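Local structure of putative fimbrial associated sortase-like protein (Corynebacterium diphtheriae, 6BWE) at residues L62-Q67 / L105-G110; Y109-P114 / H121-G126. The protein probably acts as a membrane-anchored class C-like sortase that joins pilin subunits into pili, this chain being the part that holds its sortase domain. The protein carries 2 engineered substitutions. All coordinates share one frame; numbering follows the deposited sequence.

In the fold
Contact 1 and contact 2 follow each other along the chain: 62-67 on helix 59-66, then 105-110, which includes strand 105-107, the loop 109-114, and finally 121-126 leading into strand 123-125. Their centres lie about 8 Å apart, and they share Y109 and G110. Contact 1 fastens a helix from the N-terminal part of the chain to the sheet of the sortase fold; contact 2 packs the connection between two neighbouring antiparallel strands of that sheet. H107 ties them together, meeting Y64 through ND1 and A112 O through NE2. Both lie away from the predicted catalytic H127 and C189, and the shared Y109 also touches the second subunit.

Contact 1: L62-Q67 / L105-G110; sequences LDYLQQ and LGHLYG
One phenol, that of Y64, is engaged in two ways at once: its hydroxyl meets the imidazole of H107 while its face receives the edge of Y109. Y64 OH and H107 ND1 are 2.7 Å apart in a hydrogen bond in which either may be the donor. Each partner sits in the plane of the other's ring, so the two rings meet rim to rim, with planes at 36° and Y64 CE1 3.6 Å from H107 CE1. On Y64, CG stands anti to the backbone N (chi1 172°), which sends the ring out from the helix to reach H107. Y109 comes in with its CD1 edge over the centre of the Y64 ring, CD1 lying 3.6 Å from Y64 CD2. This is a T-shaped stack, the planes at 66° and the ring centroids 5.0 Å apart. The hydrogen bond and the stack together restrict how the phenol can turn. Y64 OH also bonds to G95 N, H107 NE2 to A112 O, and Y109 OH to S40 O of the second subunit, so the polar ends of this buried aromatic cluster are paired. Y61 adds a further ring beside both tyrosines, and H94 of strand 88-94 meets Y64 edge-to-face. The cluster thus joins helix 59-66 to strand 105-107 and the loop after it, with Y37 of helix 24-39 packed against Y109.

Contact 2: Y109-P114 / H121-G126; sequences YGSALP and HPVITG
S111 provides the direct hydrogen bond between the two segments: V123 N donates to S111 OG over 3.1 Å, with an N-H...O angle of 158°. The serine chi1 of 67° places OG between its own backbone N and carbonyl carbon, turned toward the start of the strand. The same oxygen is bonded to L108 O, so one hydroxyl links L108 O to V123 N, on strand 123-125. A water makes a second, indirect link, accepting from A112 N at 3.0 Å and from H121 N at 2.9 Å; it thereby serves two backbone N-H groups at once.

The apolar part centres on P122. Its CB and CG lie against the backbone of the loop, P122 CB 3.1 Å from A112 O and P122 CG 3.6 Å from P114 CA. P114 meets it ring to ring, with P114 CB 4.0 Å from P122 CG, while A112 CB is 4.3 Å from P122 CD. V123 adds a lighter touch, its CG2 lying 4.1 Å from S111 CB.

L113 N is held by N38 OD1 of helix 24-39. The H121 ring bonds through NE2 to T185 OG1 and through ND1 to A176 O. The loop is thus packed between helix 24-39 and strand 123-125, which lies in the sheet between strands 105-107 and 183-187.

Contact 1: L62-Q67 / L105-G110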
# COMPACT_ATOMS: atom_id res chain seq x y z
N LEU A 62 -0.03 -13.36 4.05
CA LEU A 62 -0.77 -14.58 4.43
C LEU A 62 -2.27 -14.34 4.40
O LEU A 62 -3.03 -15.21 3.95
CB LEU A 62 -0.37 -15.07 5.83
CG LEU A 62 1.02 -15.67 5.85
CD1 LEU A 62 1.45 -15.92 7.29
CD2 LEU A 62 1.09 -16.94 4.96
N ASP A 63 -2.70 -13.18 4.89
CA ASP A 63 -4.11 -12.83 4.82
C ASP A 63 -4.62 -12.65 3.40
O ASP A 63 -5.69 -13.15 3.05
CB ASP A 63 -4.42 -11.58 5.64
CG ASP A 63 -5.89 -11.39 5.84
OD1 ASP A 63 -6.49 -12.11 6.68
OD2 ASP A 63 -6.47 -10.53 5.14
N TYR A 64 -3.82 -11.97 2.58
CA TYR A 64 -4.07 -11.87 1.14
C TYR A 64 -4.36 -13.23 0.48
O TYR A 64 -5.33 -13.38 -0.24
CB TYR A 64 -2.88 -11.22 0.49
CG TYR A 64 -2.83 -11.19 -0.98
CD1 TYR A 64 -3.72 -10.40 -1.73
CD2 TYR A 64 -1.80 -11.84 -1.66
CE1 TYR A 64 -3.59 -10.32 -3.11
CE2 TYR A 64 -1.65 -11.77 -3.01
CZ TYR A 64 -2.56 -11.05 -3.75
OH TYR A 64 -2.37 -10.98 -5.12
N LEU A 65 -3.51 -14.19 0.79
CA LEU A 65 -3.62 -15.51 0.19
C LEU A 65 -4.85 -16.28 0.64
O LEU A 65 -5.35 -17.10 -0.12
CB LEU A 65 -2.36 -16.32 0.50
CG LEU A 65 -1.09 -15.84 -0.20
CD1 LEU A 65 0.06 -16.74 0.23
CD2 LEU A 65 -1.19 -15.77 -1.71
N GLN A 66 -5.36 -15.99 1.84
CA GLN A 66 -6.63 -16.56 2.29
C GLN A 66 -7.85 -15.95 1.58
O GLN A 66 -8.94 -16.53 1.60
CB GLN A 66 -6.77 -16.36 3.80
CG GLN A 66 -5.70 -17.04 4.60
CD GLN A 66 -5.91 -16.78 6.09
OE1 GLN A 66 -6.96 -17.11 6.63
NE2 GLN A 66 -4.94 -16.14 6.73
N GLN A 67 -7.70 -14.78 0.95
CA GLN A 67 -8.87 -14.12 0.35
C GLN A 67 -9.19 -14.80 -0.98
O GLN A 67 -8.29 -15.27 -1.68
CB GLN A 67 -8.65 -12.64 0.14
CG GLN A 67 -8.28 -11.87 1.41
CD GLN A 67 -9.34 -11.96 2.50
OE1 GLN A 67 -10.55 -12.05 2.22
NE2 GLN A 67 -8.90 -11.86 3.78
N LEU A 105 -3.00 -15.08 -15.46
CA LEU A 105 -2.77 -13.71 -15.03
C LEU A 105 -2.47 -13.67 -13.56
O LEU A 105 -2.93 -14.50 -12.79
CB LEU A 105 -3.98 -12.85 -15.36
CG LEU A 105 -4.34 -12.84 -16.86
CD1 LEU A 105 -5.65 -12.11 -17.07
CD2 LEU A 105 -3.24 -12.25 -17.74
N GLY A 106 -1.66 -12.69 -13.18
CA GLY A 106 -1.32 -12.45 -11.81
C GLY A 106 -1.94 -11.18 -11.26
O GLY A 106 -1.93 -10.12 -11.91
N HIS A 107 -2.45 -11.25 -10.04
CA HIS A 107 -2.93 -10.06 -9.36
C HIS A 107 -1.75 -9.42 -8.63
O HIS A 107 -1.01 -10.12 -7.93
CB HIS A 107 -4.07 -10.39 -8.39
CG HIS A 107 -4.42 -9.25 -7.50
ND1 HIS A 107 -3.90 -9.11 -6.23
CD2 HIS A 107 -5.17 -8.15 -7.73
CE1 HIS A 107 -4.34 -7.98 -5.71
NE2 HIS A 107 -5.09 -7.36 -6.62
N LEU A 108 -1.56 -8.11 -8.81
CA LEU A 108 -0.45 -7.41 -8.19
C LEU A 108 -0.75 -7.09 -6.72
O LEU A 108 -1.57 -6.23 -6.41
CB LEU A 108 -0.11 -6.16 -8.98
CG LEU A 108 1.22 -5.45 -8.76
CD1 LEU A 108 2.42 -6.38 -8.73
CD2 LEU A 108 1.39 -4.41 -9.84
N TYR A 109 -0.08 -7.82 -5.83
CA TYR A 109 -0.14 -7.59 -4.42
C TYR A 109 0.15 -6.10 -4.12
O TYR A 109 1.11 -5.52 -4.67
CB TYR A 109 0.87 -8.50 -3.69
CG TYR A 109 0.84 -8.20 -2.20
CD1 TYR A 109 -0.26 -8.55 -1.42
CD2 TYR A 109 1.88 -7.49 -1.61
CE1 TYR A 109 -0.30 -8.22 -0.06
CE2 TYR A 109 1.85 -7.16 -0.28
CZ TYR A 109 0.77 -7.50 0.49
OH TYR A 109 0.80 -7.12 1.81
N GLY A 110 -0.67 -5.50 -3.28
CA GLY A 110 -0.58 -4.07 -3.00
C GLY A 110 -1.63 -3.24 -3.72
O GLY A 110 -1.66 -2.01 -3.54

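Contact 2: Y109-P114 / H121-G126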
# COMPACT_ATOMS: atom_id res chain seq x y z
N TYR A 109 -0.08 -7.82 -5.83
CA TYR A 109 -0.14 -7.59 -4.42
C TYR A 109 0.15 -6.10 -4.12
O TYR A 109 1.11 -5.52 -4.67
CB TYR A 109 0.87 -8.50 -3.69
CG TYR A 109 0.84 -8.20 -2.20
CD1 TYR A 109 -0.26 -8.55 -1.42
CD2 TYR A 109 1.88 -7.49 -1.61
CE1 TYR A 109 -0.30 -8.22 -0.06
CE2 TYR A 109 1.85 -7.16 -0.28
CZ TYR A 109 0.77 -7.50 0.49
OH TYR A 109 0.80 -7.12 1.81
N GLY A 110 -0.67 -5.50 -3.28
CA GLY A 110 -0.58 -4.07 -3.00
C GLY A 110 -1.63 -3.24 -3.72
O GLY A 110 -1.66 -2.01 -3.54
N SER A 111 -2.42 -3.90 -4.57
CA SER A 111 -3.59 -3.32 -5.18
C SER A 111 -4.80 -4.09 -4.65
O SER A 111 -4.65 -5.21 -4.15
CB SER A 111 -3.52 -3.36 -6.71
OG SER A 111 -3.58 -4.71 -7.22
N ALA A 112 -5.98 -3.49 -4.74
CA ALA A 112 -7.21 -4.11 -4.25
C ALA A 112 -7.50 -5.39 -5.04
O ALA A 112 -7.17 -5.52 -6.22
CB ALA A 112 -8.39 -3.17 -4.39
N LEU A 113 -8.08 -6.35 -4.35
CA LEU A 113 -8.62 -7.54 -4.99
C LEU A 113 -9.80 -7.17 -5.88
O LEU A 113 -10.52 -6.21 -5.58
CB LEU A 113 -9.10 -8.50 -3.90
CG LEU A 113 -8.04 -9.13 -3.00
CD1 LEU A 113 -8.75 -9.79 -1.84
CD2 LEU A 113 -7.19 -10.12 -3.77
N PRO A 114 -10.02 -7.92 -6.99
CA PRO A 114 -10.96 -7.42 -8.00
C PRO A 114 -12.40 -7.83 -7.69
O PRO A 114 -12.97 -8.68 -8.36
CB PRO A 114 -10.43 -8.04 -9.29
CG PRO A 114 -9.88 -9.35 -8.86
CD PRO A 114 -9.16 -8.98 -7.56
N HIS A 121 -8.55 -0.07 -7.03
CA HIS A 121 -7.84 -0.10 -8.32
C HIS A 121 -6.97 -1.37 -8.44
O HIS A 121 -5.71 -1.30 -8.42
CB HIS A 121 -7.04 1.19 -8.55
CG HIS A 121 -6.58 1.38 -9.97
ND1 HIS A 121 -6.21 2.61 -10.47
CD2 HIS A 121 -6.46 0.50 -10.99
CE1 HIS A 121 -5.86 2.47 -11.74
NE2 HIS A 121 -6.01 1.20 -12.09
N PRO A 122 -7.62 -2.54 -8.61
CA PRO A 122 -6.87 -3.76 -8.87
C PRO A 122 -5.99 -3.64 -10.09
O PRO A 122 -6.39 -2.99 -11.07
CB PRO A 122 -7.95 -4.80 -9.14
CG PRO A 122 -9.19 -4.28 -8.48
CD PRO A 122 -9.08 -2.78 -8.59
N VAL A 123 -4.80 -4.22 -10.01
CA VAL A 123 -3.91 -4.31 -11.13
C VAL A 123 -3.67 -5.80 -11.44
O VAL A 123 -3.30 -6.57 -10.55
CB VAL A 123 -2.63 -3.56 -10.87
CG1 VAL A 123 -1.71 -3.68 -12.09
CG2 VAL A 123 -2.95 -2.11 -10.53
N ILE A 124 -3.92 -6.17 -12.68
CA ILE A 124 -3.91 -7.56 -13.15
C ILE A 124 -2.86 -7.60 -14.25
O ILE A 124 -2.99 -6.86 -15.25
CB ILE A 124 -5.25 -7.98 -13.79
CG1 ILE A 124 -6.43 -7.71 -12.87
CG2 ILE A 124 -5.21 -9.43 -14.24
CD1 ILE A 124 -6.36 -8.40 -11.59
N THR A 125 -1.84 -8.44 -14.09
CA THR A 125 -0.70 -8.54 -15.00
C THR A 125 -0.69 -9.85 -15.81
O THR A 125 -1.09 -10.91 -15.31
CB THR A 125 0.63 -8.49 -14.24
OG1 THR A 125 0.88 -9.76 -13.62
CG2 THR A 125 0.64 -7.37 -13.21
N GLY A 126 -0.21 -9.78 -17.04
CA GLY A 126 -0.02 -10.97 -17.86
C GLY A 126 1.13 -10.76 -18.82
O GLY A 126 1.48 -9.60 -19.17
O HOH W 1 -6.56 -0.57 -5.05